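Local coordinates for protein B-agarase (Agarivorans gilvus, PDB 5Z6P) that hydrolyses agar as a family 50 beta-agarase, probably cutting the beta-1,4 links between galactose and 3,6-anhydrogalactose, at residues M138-G143 and D168-W173; N94-F99 and Q209-V214; H123-N128 and G176-D181; M111-F116 and I188-H193. One frame throughout, in Å; residues are numbered along the deposited sequence.

Contact 1 (M138-G143 and D168-W173); sequences MVELKG and DVYATW
Met138 and Tyr170 pair as parallel strand neighbours, and backbone bonds fix their register. Met138 N donates to Val169 O at 2.7 Å. Ala171 N donates to Met138 O at the same length and more nearly straight, at 168°. Met138 thus bonds to the residues before and after Tyr170, as a parallel bridge requires.

A water extends this bonding where the strands part. It donates to Met138 O and to Ala171 O and accepts from Glu140 N, 3.1 Å away.

The apolar contacts centre on the Tyr170 ring. Met138 CB lies over one face in a CH-pi contact, 4.1 Å from the ring centroid. The Met138 chain bends at both chi2 and chi3 (-77°), which brings CE within 3.8 Å of Tyr170 CZ. Met138 SD lies obliquely, in a looser Met-aromatic contact. Beyond the bridge, Val139 CG2 meets Ala171 CB at 3.7 Å.

The polar ends have partners beyond the two strands. Glu140 OE2 accepts from Cys151 N, and Glu140 OE1 and Tyr170 OH both bond to Ser211 OG. The strands diverge at 41°, so the pairing is short. It is a parallel beta bridge joining strands 135-140 and 168-174 within the agarase CBM-like domain.

Contact 2 (N94-F99 and Q209-V214); sequences NFCFAF and QSSPAV
Cys96 and Gln209 form the close part of this contact. They are an antiparallel hydrogen-bonded pair, tied in both directions. Cys96 N donates to Gln209 O at 2.6 Å, and Gln209 N donates back to Cys96 O at 2.8 Å. The second donor lies in the carbonyl plane; the first is tilted slightly from it. Next to them, Phe95 and Ser210 form a non-hydrogen-bonded pair. Phe95 CB packs against Gln209 O at 3.5 Å. With CG between the backbone N and the carbonyl carbon (chi1 76°), the ring leads away toward Leu141 and Leu208.

Cys96 and Ser211 continue the contact on the face that holds the Cys96 side chain. Cys96 SG is anti to its carbonyl carbon (chi1 -57°) and touches Ser211 OG at 3.6 Å. Met138, Glu140 and Tyr170 also pack on Cys96.

The contact is looser toward Asn94. Ser211 N still donates to Asn94 O, at 3.1 Å and almost straight. However, it approaches from above the carbonyl plane, 47° out of it. Asn94 CB comes only to 3.8 Å from Ser211 O. The strand ends at Ser210, and beyond Ser211 the exposed Pro212 and Ala213 follow. The Gln209 chain starts on the Cys96 face, but its amide leads away, and OE1 accepts from Arg207 NE.

The backbone therefore supplies the hydrogen bonds across the contact. The Ser211 hydroxyl is used by the neighbouring strands instead, so the chain leaving the sheet is tied to them as well.

Contact 3 (H123-N128 and G176-D181); sequences HSRCIN and GALNID
His123 meets Ala177, Leu178 and Ile180 and makes most of the contact. Its CG is anti to the backbone N (chi1 177°), and this places ND1 beside two successive carbonyls. ND1 donates to Ala177 O at 3.3 Å, in the carbonyl plane and on a lone pair. The oxygen lies 20° out of the ring plane. A second, weak bond runs from His123 ND1 to Leu178 O at 3.1 Å, bent to 126°. The one N-H is therefore shared between two acceptors. His123 CB also meets Ile180 CG2 at 3.9 Å. Ile180 points toward the strand and covers this end of it. The backbone of His123 pairs with Gly176 as an antiparallel non-hydrogen-bonded bridge.

Arg125 engages the other ring nitrogen. Its NE donates to His123 NE2 at 2.9 Å, and the acceptor lies in the guanidinium plane. With ND1 donating and NE2 accepting, both ring nitrogens are engaged and the ring rotation is fixed. This is consistent with a neutral histidine. Arg125 NH2 approaches Leu178 CD1 at 4.4 Å, while the guanidinium also bonds to Cys151 O and Ala171 O.

Beyond Arg125 the strand runs away from the loop. Strand 122-129 runs between strands 109-117 and 168-174, antiparallel to both. The 176-181 loop leads from strand 168-174 to strand 185-193, and it packs where strand 122-129 begins.

Contact 4 (M111-F116 and I188-H193); sequences MFINIF and IELSIH
Phe112 and Ser191 belong to a regular antiparallel beta pairing in the CBM-like domain, where strand 109-117 runs beside strand 185-193. Phe112 and Asn114 each exchange two backbone hydrogen bonds with their partners, Ser191 and Glu189.

One face is apolar. Ile113 and Ile188 run alongside each other, CG2 to CG2 at 4.0 Å. Ile115 lines up with Ile188 in the same way. The Met111 chain starts extended and bends at chi3 (143°), which folds CE over Leu190. There the packing is tight, with Met111 CE 3.4 Å from Leu190 CB. Phe97 and Phe99 cover parts of this face.

The other face is mixed. The Phe112 and His193 rings meet obliquely, with centroids 5.3 Å apart. His193 NE2 bonds to Lys646 NZ, far along the chain. Phe116 turns its ring edge to Glu189 OE1, which lies 4.0 Å from CE1 near the ring plane.

Asn114 and Glu189 rise together from this face. Glu189 CG is anti to the backbone N (chi1 174°), and the extended chain beyond it brings OE1 to the Asn114 amide. Glu189 OE2 bonds to Ser78 OG, a second anchor for the carboxylate. A water accepts from Asn114 ND2. The same nitrogen donates almost straight (175°) to Glu189 OE1 at 3.2 Å, in its own amide plane but from above the carboxylate plane.

Overall arrangement
All four contacts lie in the agarase CBM-like domain, on neighbouring strands and a loop between them. Contacts 1 and 2 have centres about 7 Å apart. They meet where Val139 N probably hydrogen-bonds to Phe97 O at 2.8 Å. Contacts 1 and 3 are about 9 Å apart, joined by a probable hydrogen bond from Thr172 N to Cys126 O at 2.9 Å. Contacts 3 and 4 are equally close, linked by His123 N and Ile115 O at 2.7 Å. Contacts 2 and 4 are farthest apart, about 18 Å between centres, yet Phe97 CE1 packs on Ile188 CD1 at 3.6 Å. Apolar side chains thus bridge them through the interior. Together the contacts are structural packing within the domain.

Contact 1 (M138-G143 and D168-W173)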
loop_
_atom_site.group_PDB
_atom_site.type_symbol
_atom_site.label_atom_id
_atom_site.label_comp_id
_atom_site.label_asym_id
_atom_site.label_seq_id
_atom_site.Cartn_x
_atom_site.Cartn_y
_atom_site.Cartn_z
ATOM N N MET A 138 -13.477 -8.776 18.185
ATOM C CA MET A 138 -13.040 -7.991 19.333
ATOM C C MET A 138 -12.107 -6.872 18.899
ATOM O O MET A 138 -11.142 -7.110 18.175
ATOM C CB MET A 138 -12.325 -8.872 20.351
ATOM C CG MET A 138 -13.082 -10.118 20.776
ATOM S SD MET A 138 -13.882 -9.901 22.374
ATOM C CE MET A 138 -12.506 -10.061 23.520
ATOM N N VAL A 139 -12.400 -5.656 19.335
ATOM C CA VAL A 139 -11.514 -4.530 19.098
ATOM C C VAL A 139 -10.971 -4.057 20.447
ATOM O O VAL A 139 -11.698 -3.457 21.235
ATOM C CB VAL A 139 -12.232 -3.381 18.387
ATOM C CG1 VAL A 139 -11.251 -2.276 18.054
ATOM C CG2 VAL A 139 -12.909 -3.886 17.132
ATOM N N GLU A 140 -9.699 -4.353 20.717
ATOM C CA GLU A 140 -9.129 -4.099 22.031
ATOM C C GLU A 140 -8.734 -2.653 22.183
ATOM O O GLU A 140 -7.907 -2.144 21.442
ATOM C CB GLU A 140 -7.921 -4.997 22.298
ATOM C CG GLU A 140 -7.192 -4.630 23.595
ATOM C CD GLU A 140 -6.359 -5.769 24.159
ATOM O OE1 GLU A 140 -6.925 -6.844 24.450
ATOM O OE2 GLU A 140 -5.136 -5.587 24.297
ATOM N N LEU A 141 -9.347 -1.997 23.154
ATOM C CA LEU A 141 -9.139 -0.579 23.377
ATOM C C LEU A 141 -8.218 -0.334 24.571
ATOM O O LEU A 141 -7.743 0.770 24.775
ATOM C CB LEU A 141 -10.483 0.128 23.581
ATOM C CG LEU A 141 -11.351 0.315 22.332
ATOM C CD1 LEU A 141 -12.711 0.891 22.683
ATOM C CD2 LEU A 141 -10.650 1.200 21.326
ATOM N N LYS A 142 -7.983 -1.366 25.366
ATOM C CA LYS A 142 -7.031 -1.266 26.462
ATOM C C LYS A 142 -6.477 -2.641 26.789
ATOM O O LYS A 142 -7.215 -3.628 26.808
ATOM C CB LYS A 142 -7.672 -0.632 27.706
ATOM C CG LYS A 142 -6.730 -0.584 28.916
ATOM C CD LYS A 142 -6.857 0.701 29.727
ATOM C CE LYS A 142 -8.089 0.681 30.611
ATOM N NZ LYS A 142 -8.143 1.831 31.553
ATOM N N GLY A 143 -5.170 -2.700 27.027
ATOM C CA GLY A 143 -4.511 -3.944 27.384
ATOM C C GLY A 143 -3.339 -3.736 28.325
ATOM O O GLY A 143 -3.062 -4.589 29.168
ATOM N N ASP A 168 -12.836 -16.112 19.029
ATOM C CA ASP A 168 -13.007 -14.682 18.854
ATOM C C ASP A 168 -11.933 -14.197 17.868
ATOM O O ASP A 168 -10.768 -14.522 18.023
ATOM C CB ASP A 168 -12.874 -13.940 20.180
ATOM C CG ASP A 168 -13.957 -14.320 21.197
ATOM O OD1 ASP A 168 -15.046 -14.818 20.801
ATOM O OD2 ASP A 168 -13.715 -14.098 22.413
ATOM N N VAL A 169 -12.325 -13.418 16.870
ATOM C CA VAL A 169 -11.393 -12.740 15.992
ATOM C C VAL A 169 -11.022 -11.406 16.611
ATOM O O VAL A 169 -11.904 -10.591 16.900
ATOM C CB VAL A 169 -11.993 -12.494 14.602
ATOM C CG1 VAL A 169 -11.016 -11.629 13.739
ATOM C CG2 VAL A 169 -12.285 -13.801 13.906
ATOM N N TYR A 170 -9.729 -11.188 16.822
ATOM C CA TYR A 170 -9.241 -9.900 17.271
ATOM C C TYR A 170 -8.958 -8.995 16.072
ATOM O O TYR A 170 -8.147 -9.321 15.222
ATOM C CB TYR A 170 -8.003 -10.090 18.138
ATOM C CG TYR A 170 -8.328 -10.310 19.603
ATOM C CD1 TYR A 170 -8.733 -11.548 20.071
ATOM C CD2 TYR A 170 -8.265 -9.264 20.502
ATOM C CE1 TYR A 170 -9.049 -11.738 21.390
ATOM C CE2 TYR A 170 -8.577 -9.449 21.826
ATOM C CZ TYR A 170 -8.974 -10.696 22.266
ATOM O OH TYR A 170 -9.297 -10.932 23.592
ATOM N N ALA A 171 -9.675 -7.879 15.997
ATOM C CA ALA A 171 -9.574 -6.953 14.876
ATOM C C ALA A 171 -8.143 -6.468 14.678
ATOM O O ALA A 171 -7.412 -6.288 15.633
ATOM C CB ALA A 171 -10.518 -5.755 15.089
ATOM N N THR A 172 -7.752 -6.264 13.426
ATOM C CA THR A 172 -6.396 -5.836 13.099
ATOM C C THR A 172 -6.258 -4.328 13.161
ATOM O O THR A 172 -6.978 -3.625 12.461
ATOM C CB THR A 172 -5.995 -6.289 11.688
ATOM O OG1 THR A 172 -6.104 -7.706 11.584
ATOM C CG2 THR A 172 -4.578 -5.861 11.373
ATOM N N TRP A 173 -5.315 -3.825 13.958
ATOM C CA TRP A 173 -5.097 -2.395 14.030
ATOM C C TRP A 173 -4.533 -1.835 12.716
ATOM O O TRP A 173 -3.509 -2.305 12.222
ATOM C CB TRP A 173 -4.168 -2.043 15.180
ATOM C CG TRP A 173 -4.224 -0.598 15.452
ATOM C CD1 TRP A 173 -5.217 0.071 16.093
ATOM C CD2 TRP A 173 -3.278 0.384 15.048
ATOM N NE1 TRP A 173 -4.940 1.406 16.134
ATOM C CE2 TRP A 173 -3.748 1.625 15.498
ATOM C CE3 TRP A 173 -2.066 0.334 14.359
ATOM C CZ2 TRP A 173 -3.059 2.802 15.290
ATOM C CZ3 TRP A 173 -1.377 1.510 14.146
ATOM C CH2 TRP A 173 -1.875 2.727 14.613
HETATM O O HOH W 1 -8.483 -6.011 18.448
#

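Contact 2 (N94-F99 and Q209-V214)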
loop_
_atom_site.group_PDB
_atom_site.type_symbol
_atom_site.label_atom_id
_atom_site.label_comp_id
_atom_site.label_asym_id
_atom_site.label_seq_id
_atom_site.Cartn_x
_atom_site.Cartn_y
_atom_site.Cartn_z
ATOM N N ASN A 94 -8.897 -3.748 31.378
ATOM C CA ASN A 94 -8.592 -4.200 30.028
ATOM C C ASN A 94 -9.816 -4.806 29.362
ATOM O O ASN A 94 -10.405 -5.743 29.886
ATOM C CB ASN A 94 -7.459 -5.221 30.052
ATOM C CG ASN A 94 -6.150 -4.626 30.527
ATOM O OD1 ASN A 94 -5.869 -3.446 30.312
ATOM N ND2 ASN A 94 -5.338 -5.445 31.171
ATOM N N PHE A 95 -10.186 -4.288 28.198
ATOM C CA PHE A 95 -11.424 -4.713 27.547
ATOM C C PHE A 95 -11.433 -4.512 26.030
ATOM O O PHE A 95 -10.602 -3.793 25.478
ATOM C CB PHE A 95 -12.604 -3.950 28.147
ATOM C CG PHE A 95 -12.704 -2.537 27.666
ATOM C CD1 PHE A 95 -11.941 -1.542 28.246
ATOM C CD2 PHE A 95 -13.545 -2.206 26.623
ATOM C CE1 PHE A 95 -12.021 -0.254 27.803
ATOM C CE2 PHE A 95 -13.628 -0.907 26.168
ATOM C CZ PHE A 95 -12.866 0.070 26.759
ATOM N N CYS A 96 -12.410 -5.138 25.379
ATOM C CA CYS A 96 -12.681 -4.934 23.959
ATOM C C CYS A 96 -14.114 -4.457 23.699
ATOM O O CYS A 96 -15.062 -4.843 24.389
ATOM C CB CYS A 96 -12.456 -6.221 23.167
ATOM S SG CYS A 96 -10.821 -6.947 23.307
ATOM N N PHE A 97 -14.261 -3.608 22.694
ATOM C CA PHE A 97 -15.553 -3.421 22.065
ATOM C C PHE A 97 -15.759 -4.629 21.147
ATOM O O PHE A 97 -14.874 -4.984 20.377
ATOM C CB PHE A 97 -15.613 -2.099 21.295
ATOM C CG PHE A 97 -16.816 -1.973 20.414
ATOM C CD1 PHE A 97 -18.053 -1.667 20.950
ATOM C CD2 PHE A 97 -16.714 -2.177 19.048
ATOM C CE1 PHE A 97 -19.171 -1.561 20.134
ATOM C CE2 PHE A 97 -17.830 -2.073 18.228
ATOM C CZ PHE A 97 -19.055 -1.765 18.772
ATOM N N ALA A 98 -16.907 -5.283 21.255
ATOM C CA ALA A 98 -17.122 -6.532 20.544
ATOM C C ALA A 98 -18.528 -6.637 19.955
ATOM O O ALA A 98 -19.457 -5.972 20.400
ATOM C CB ALA A 98 -16.860 -7.698 21.460
ATOM N N PHE A 99 -18.661 -7.475 18.938
ATOM C CA PHE A 99 -19.961 -7.810 18.377
ATOM C C PHE A 99 -19.834 -9.087 17.567
ATOM O O PHE A 99 -18.734 -9.506 17.216
ATOM C CB PHE A 99 -20.505 -6.674 17.503
ATOM C CG PHE A 99 -19.615 -6.310 16.348
ATOM C CD1 PHE A 99 -18.627 -5.352 16.496
ATOM C CD2 PHE A 99 -19.772 -6.916 15.114
ATOM C CE1 PHE A 99 -17.811 -5.011 15.441
ATOM C CE2 PHE A 99 -18.962 -6.572 14.056
ATOM C CZ PHE A 99 -17.975 -5.629 14.228
ATOM N N GLN A 209 -16.340 -6.361 26.413
ATOM C CA GLN A 209 -15.848 -7.651 26.856
ATOM C C GLN A 209 -14.448 -7.547 27.427
ATOM O O GLN A 209 -13.554 -6.988 26.802
ATOM C CB GLN A 209 -15.873 -8.653 25.704
ATOM C CG GLN A 209 -15.507 -10.059 26.114
ATOM C CD GLN A 209 -16.230 -11.103 25.292
ATOM O OE1 GLN A 209 -17.439 -11.012 25.071
ATOM N NE2 GLN A 209 -15.495 -12.110 24.843
ATOM N N SER A 210 -14.276 -8.097 28.622
ATOM C CA SER A 210 -12.981 -8.145 29.279
ATOM C C SER A 210 -11.974 -8.927 28.445
ATOM O O SER A 210 -12.296 -9.958 27.849
ATOM C CB SER A 210 -13.108 -8.775 30.663
ATOM O OG SER A 210 -13.214 -10.186 30.564
ATOM N N SER A 211 -10.748 -8.423 28.411
ATOM C CA SER A 211 -9.688 -9.048 27.642
ATOM C C SER A 211 -8.659 -9.639 28.608
ATOM O O SER A 211 -8.135 -8.939 29.468
ATOM C CB SER A 211 -9.052 -8.024 26.691
ATOM O OG SER A 211 -8.580 -8.641 25.506
ATOM N N PRO A 212 -8.393 -10.939 28.491
ATOM C CA PRO A 212 -7.403 -11.567 29.364
ATOM C C PRO A 212 -5.995 -11.194 28.933
ATOM O O PRO A 212 -5.766 -10.986 27.742
ATOM C CB PRO A 212 -7.662 -13.057 29.164
ATOM C CG PRO A 212 -8.134 -13.148 27.765
ATOM C CD PRO A 212 -8.922 -11.882 27.494
ATOM N N ALA A 213 -5.073 -11.097 29.882
ATOM C CA ALA A 213 -3.681 -10.809 29.555
ATOM C C ALA A 213 -3.094 -11.934 28.708
ATOM O O ALA A 213 -3.397 -13.109 28.906
ATOM C CB ALA A 213 -2.865 -10.609 30.822
ATOM N N VAL A 214 -2.272 -11.569 27.738
ATOM C CA VAL A 214 -1.626 -12.573 26.913
ATOM C C VAL A 214 -0.299 -12.954 27.556
ATOM O O VAL A 214 0.445 -12.086 27.993
ATOM C CB VAL A 214 -1.400 -12.070 25.468
ATOM C CG1 VAL A 214 -1.034 -13.212 24.573
ATOM C CG2 VAL A 214 -2.661 -11.384 24.935
#

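Contact 3 (H123-N128 and G176-D181)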
loop_
_atom_site.group_PDB
_atom_site.type_symbol
_atom_site.label_atom_id
_atom_site.label_comp_id
_atom_site.label_asym_id
_atom_site.label_seq_id
_atom_site.Cartn_x
_atom_site.Cartn_y
_atom_site.Cartn_z
ATOM N N HIS A 123 -9.291 5.514 16.729
ATOM C CA HIS A 123 -8.745 4.180 16.756
ATOM C C HIS A 123 -9.386 3.363 15.631
ATOM O O HIS A 123 -10.571 3.056 15.681
ATOM C CB HIS A 123 -8.997 3.550 18.116
ATOM C CG HIS A 123 -8.529 2.137 18.223
ATOM N ND1 HIS A 123 -7.262 1.806 18.637
ATOM C CD2 HIS A 123 -9.160 0.969 17.964
ATOM C CE1 HIS A 123 -7.132 0.492 18.638
ATOM N NE2 HIS A 123 -8.268 -0.039 18.230
ATOM N N SER A 124 -8.612 3.008 14.614
ATOM C CA SER A 124 -9.183 2.281 13.481
ATOM C C SER A 124 -8.608 0.875 13.293
ATOM O O SER A 124 -7.407 0.708 13.085
ATOM C CB SER A 124 -8.986 3.086 12.197
ATOM O OG SER A 124 -9.644 2.463 11.123
ATOM N N ARG A 125 -9.484 -0.127 13.366
ATOM C CA ARG A 125 -9.138 -1.512 13.070
ATOM C C ARG A 125 -10.020 -2.072 11.949
ATOM O O ARG A 125 -11.017 -1.458 11.584
ATOM C CB ARG A 125 -9.296 -2.382 14.308
ATOM C CG ARG A 125 -8.508 -1.917 15.511
ATOM C CD ARG A 125 -8.123 -3.107 16.351
ATOM N NE ARG A 125 -7.465 -2.728 17.599
ATOM C CZ ARG A 125 -6.515 -3.453 18.186
ATOM N NH1 ARG A 125 -6.116 -4.586 17.631
ATOM N NH2 ARG A 125 -5.972 -3.042 19.320
ATOM N N CYS A 126 -9.667 -3.234 11.404
ATOM C CA CYS A 126 -10.609 -3.906 10.509
ATOM C C CYS A 126 -10.700 -5.405 10.757
ATOM O O CYS A 126 -9.849 -6.013 11.434
ATOM C CB CYS A 126 -10.272 -3.633 9.030
ATOM S SG CYS A 126 -8.848 -4.450 8.346
ATOM N N ILE A 127 -11.766 -5.979 10.223
ATOM C CA ILE A 127 -12.013 -7.400 10.296
ATOM C C ILE A 127 -12.420 -7.948 8.933
ATOM O O ILE A 127 -12.976 -7.221 8.108
ATOM C CB ILE A 127 -13.114 -7.707 11.310
ATOM C CG1 ILE A 127 -14.395 -6.958 10.946
ATOM C CG2 ILE A 127 -12.673 -7.317 12.714
ATOM C CD1 ILE A 127 -15.560 -7.336 11.824
ATOM N N ASN A 128 -12.124 -9.219 8.692
ATOM C CA ASN A 128 -12.716 -9.922 7.566
ATOM C C ASN A 128 -13.844 -10.835 8.051
ATOM O O ASN A 128 -13.627 -11.721 8.877
ATOM C CB ASN A 128 -11.683 -10.739 6.797
ATOM C CG ASN A 128 -12.253 -11.326 5.515
ATOM O OD1 ASN A 128 -12.835 -12.405 5.521
ATOM N ND2 ASN A 128 -12.125 -10.585 4.414
ATOM N N GLY A 176 -4.659 5.428 12.675
ATOM C CA GLY A 176 -5.026 6.323 13.752
ATOM C C GLY A 176 -4.149 6.142 14.971
ATOM O O GLY A 176 -2.962 5.857 14.858
ATOM N N ALA A 177 -4.744 6.318 16.141
ATOM C CA ALA A 177 -4.025 6.214 17.392
ATOM C C ALA A 177 -4.385 4.914 18.081
ATOM O O ALA A 177 -5.550 4.532 18.124
ATOM C CB ALA A 177 -4.344 7.390 18.285
ATOM N N LEU A 178 -3.385 4.238 18.631
ATOM C CA LEU A 178 -3.622 2.979 19.303
ATOM C C LEU A 178 -4.377 3.188 20.603
ATOM O O LEU A 178 -5.269 2.421 20.955
ATOM C CB LEU A 178 -2.301 2.274 19.577
ATOM C CG LEU A 178 -2.413 0.844 20.072
ATOM C CD1 LEU A 178 -2.804 -0.047 18.919
ATOM C CD2 LEU A 178 -1.094 0.397 20.682
ATOM N N ASN A 179 -3.989 4.222 21.331
ATOM C CA ASN A 179 -4.616 4.520 22.605
ATOM C C ASN A 179 -5.308 5.868 22.557
ATOM O O ASN A 179 -4.669 6.891 22.353
ATOM C CB ASN A 179 -3.588 4.479 23.734
ATOM C CG ASN A 179 -3.016 3.096 23.943
ATOM O OD1 ASN A 179 -3.688 2.205 24.463
ATOM N ND2 ASN A 179 -1.772 2.905 23.537
ATOM N N ILE A 180 -6.626 5.849 22.713
ATOM C CA ILE A 180 -7.428 7.063 22.626
ATOM C C ILE A 180 -7.996 7.396 23.994
ATOM O O ILE A 180 -7.890 6.602 24.927
ATOM C CB ILE A 180 -8.587 6.924 21.601
ATOM C CG1 ILE A 180 -9.533 5.798 22.015
ATOM C CG2 ILE A 180 -8.051 6.700 20.198
ATOM C CD1 ILE A 180 -10.678 5.572 21.055
ATOM N N ASP A 181 -8.603 8.567 24.119
ATOM C CA ASP A 181 -9.214 8.951 25.383
ATOM C C ASP A 181 -10.494 8.156 25.639
ATOM O O ASP A 181 -11.570 8.525 25.181
ATOM C CB ASP A 181 -9.503 10.450 25.403
ATOM C CG ASP A 181 -10.113 10.905 26.711
ATOM O OD1 ASP A 181 -10.133 10.109 27.678
ATOM O OD2 ASP A 181 -10.574 12.063 26.770
#

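Contact 4 (M111-F116 and I188-H193)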
loop_
_atom_site.group_PDB
_atom_site.type_symbol
_atom_site.label_atom_id
_atom_site.label_comp_id
_atom_site.label_asym_id
_atom_site.label_seq_id
_atom_site.Cartn_x
_atom_site.Cartn_y
_atom_site.Cartn_z
ATOM N N MET A 111 -14.615 -5.165 6.883
ATOM C CA MET A 111 -15.246 -4.096 7.617
ATOM C C MET A 111 -14.264 -3.365 8.535
ATOM O O MET A 111 -13.567 -3.985 9.318
ATOM C CB MET A 111 -16.404 -4.652 8.435
ATOM C CG MET A 111 -17.042 -3.647 9.318
ATOM S SD MET A 111 -18.328 -4.381 10.330
ATOM C CE MET A 111 -18.079 -3.481 11.790
ATOM N N PHE A 112 -14.223 -2.040 8.427
ATOM C CA PHE A 112 -13.444 -1.219 9.333
ATOM C C PHE A 112 -14.287 -0.774 10.522
ATOM O O PHE A 112 -15.441 -0.384 10.370
ATOM C CB PHE A 112 -12.875 0.002 8.605
ATOM C CG PHE A 112 -11.705 -0.316 7.731
ATOM C CD1 PHE A 112 -11.886 -0.944 6.518
ATOM C CD2 PHE A 112 -10.422 0.017 8.119
ATOM C CE1 PHE A 112 -10.809 -1.242 5.710
ATOM C CE2 PHE A 112 -9.356 -0.278 7.322
ATOM C CZ PHE A 112 -9.555 -0.916 6.113
ATOM N N ILE A 113 -13.703 -0.851 11.704
ATOM C CA ILE A 113 -14.320 -0.324 12.911
ATOM C C ILE A 113 -13.492 0.859 13.343
ATOM O O ILE A 113 -12.353 0.701 13.797
ATOM C CB ILE A 113 -14.385 -1.356 14.068
ATOM C CG1 ILE A 113 -15.137 -2.623 13.648
ATOM C CG2 ILE A 113 -15.019 -0.739 15.298
ATOM C CD1 ILE A 113 -14.236 -3.826 13.376
ATOM N N ASN A 114 -14.060 2.046 13.181
ATOM C CA ASN A 114 -13.382 3.272 13.542
ATOM C C ASN A 114 -14.022 3.830 14.793
ATOM O O ASN A 114 -15.211 4.116 14.820
ATOM C CB ASN A 114 -13.436 4.279 12.391
ATOM C CG ASN A 114 -12.905 3.704 11.098
ATOM O OD1 ASN A 114 -11.953 2.936 11.093
ATOM N ND2 ASN A 114 -13.524 4.067 9.993
ATOM N N ILE A 115 -13.226 3.963 15.840
ATOM C CA ILE A 115 -13.717 4.460 17.112
ATOM C C ILE A 115 -13.110 5.831 17.413
ATOM O O ILE A 115 -11.890 5.990 17.426
ATOM C CB ILE A 115 -13.405 3.462 18.214
ATOM C CG1 ILE A 115 -13.915 2.084 17.780
ATOM C CG2 ILE A 115 -14.013 3.905 19.514
ATOM C CD1 ILE A 115 -13.556 0.966 18.684
ATOM N N PHE A 116 -13.974 6.821 17.627
ATOM C CA PHE A 116 -13.563 8.216 17.770
ATOM C C PHE A 116 -13.751 8.703 19.197
ATOM O O PHE A 116 -14.755 8.392 19.823
ATOM C CB PHE A 116 -14.373 9.116 16.826
ATOM C CG PHE A 116 -14.244 8.764 15.371
ATOM C CD1 PHE A 116 -15.019 7.762 14.816
ATOM C CD2 PHE A 116 -13.363 9.448 14.558
ATOM C CE1 PHE A 116 -14.910 7.435 13.480
ATOM C CE2 PHE A 116 -13.248 9.126 13.214
ATOM C CZ PHE A 116 -14.026 8.119 12.678
ATOM N N ILE A 188 -18.760 5.369 17.153
ATOM C CA ILE A 188 -18.169 4.221 16.499
ATOM C C ILE A 188 -18.706 4.123 15.075
ATOM O O ILE A 188 -19.904 4.258 14.852
ATOM C CB ILE A 188 -18.453 2.930 17.269
ATOM C CG1 ILE A 188 -17.761 2.986 18.635
ATOM C CG2 ILE A 188 -17.970 1.733 16.482
ATOM C CD1 ILE A 188 -18.157 1.892 19.585
ATOM N N GLU A 189 -17.819 3.914 14.109
ATOM C CA GLU A 189 -18.239 3.741 12.728
ATOM C C GLU A 189 -17.858 2.382 12.166
ATOM O O GLU A 189 -16.682 2.000 12.154
ATOM C CB GLU A 189 -17.650 4.832 11.841
ATOM C CG GLU A 189 -17.940 4.616 10.361
ATOM C CD GLU A 189 -17.108 5.499 9.469
ATOM O OE1 GLU A 189 -16.087 6.022 9.954
ATOM O OE2 GLU A 189 -17.476 5.679 8.293
ATOM N N LEU A 190 -18.872 1.652 11.719
ATOM C CA LEU A 190 -18.690 0.407 10.980
ATOM C C LEU A 190 -18.710 0.720 9.478
ATOM O O LEU A 190 -19.753 1.010 8.920
ATOM C CB LEU A 190 -19.776 -0.611 11.329
ATOM C CG LEU A 190 -20.246 -0.754 12.786
ATOM C CD1 LEU A 190 -21.238 -1.887 12.937
ATOM C CD2 LEU A 190 -19.107 -0.930 13.777
ATOM N N SER A 191 -17.550 0.655 8.842
ATOM C CA SER A 191 -17.373 1.139 7.481
ATOM C C SER A 191 -17.077 -0.004 6.523
ATOM O O SER A 191 -16.242 -0.878 6.793
ATOM C CB SER A 191 -16.237 2.185 7.431
ATOM O OG SER A 191 -15.740 2.375 6.115
ATOM N N ILE A 192 -17.796 -0.003 5.415
ATOM C CA ILE A 192 -17.535 -0.901 4.315
ATOM C C ILE A 192 -17.325 -0.009 3.107
ATOM O O ILE A 192 -18.243 0.710 2.692
ATOM C CB ILE A 192 -18.694 -1.902 4.107
ATOM C CG1 ILE A 192 -18.792 -2.846 5.302
ATOM C CG2 ILE A 192 -18.513 -2.697 2.833
ATOM C CD1 ILE A 192 -20.090 -3.621 5.345
ATOM N N HIS A 193 -16.111 -0.007 2.571
ATOM C CA HIS A 193 -15.804 0.921 1.495
ATOM C C HIS A 193 -14.824 0.350 0.491
ATOM O O HIS A 193 -14.174 -0.654 0.746
ATOM C CB HIS A 193 -15.271 2.243 2.067
ATOM C CG HIS A 193 -13.838 2.190 2.490
ATOM N ND1 HIS A 193 -13.449 1.749 3.735
ATOM C CD2 HIS A 193 -12.702 2.527 1.836
ATOM C CE1 HIS A 193 -12.131 1.815 3.829
ATOM N NE2 HIS A 193 -11.654 2.289 2.691
HETATM O O HOH W 2 -12.876 3.555 7.171
#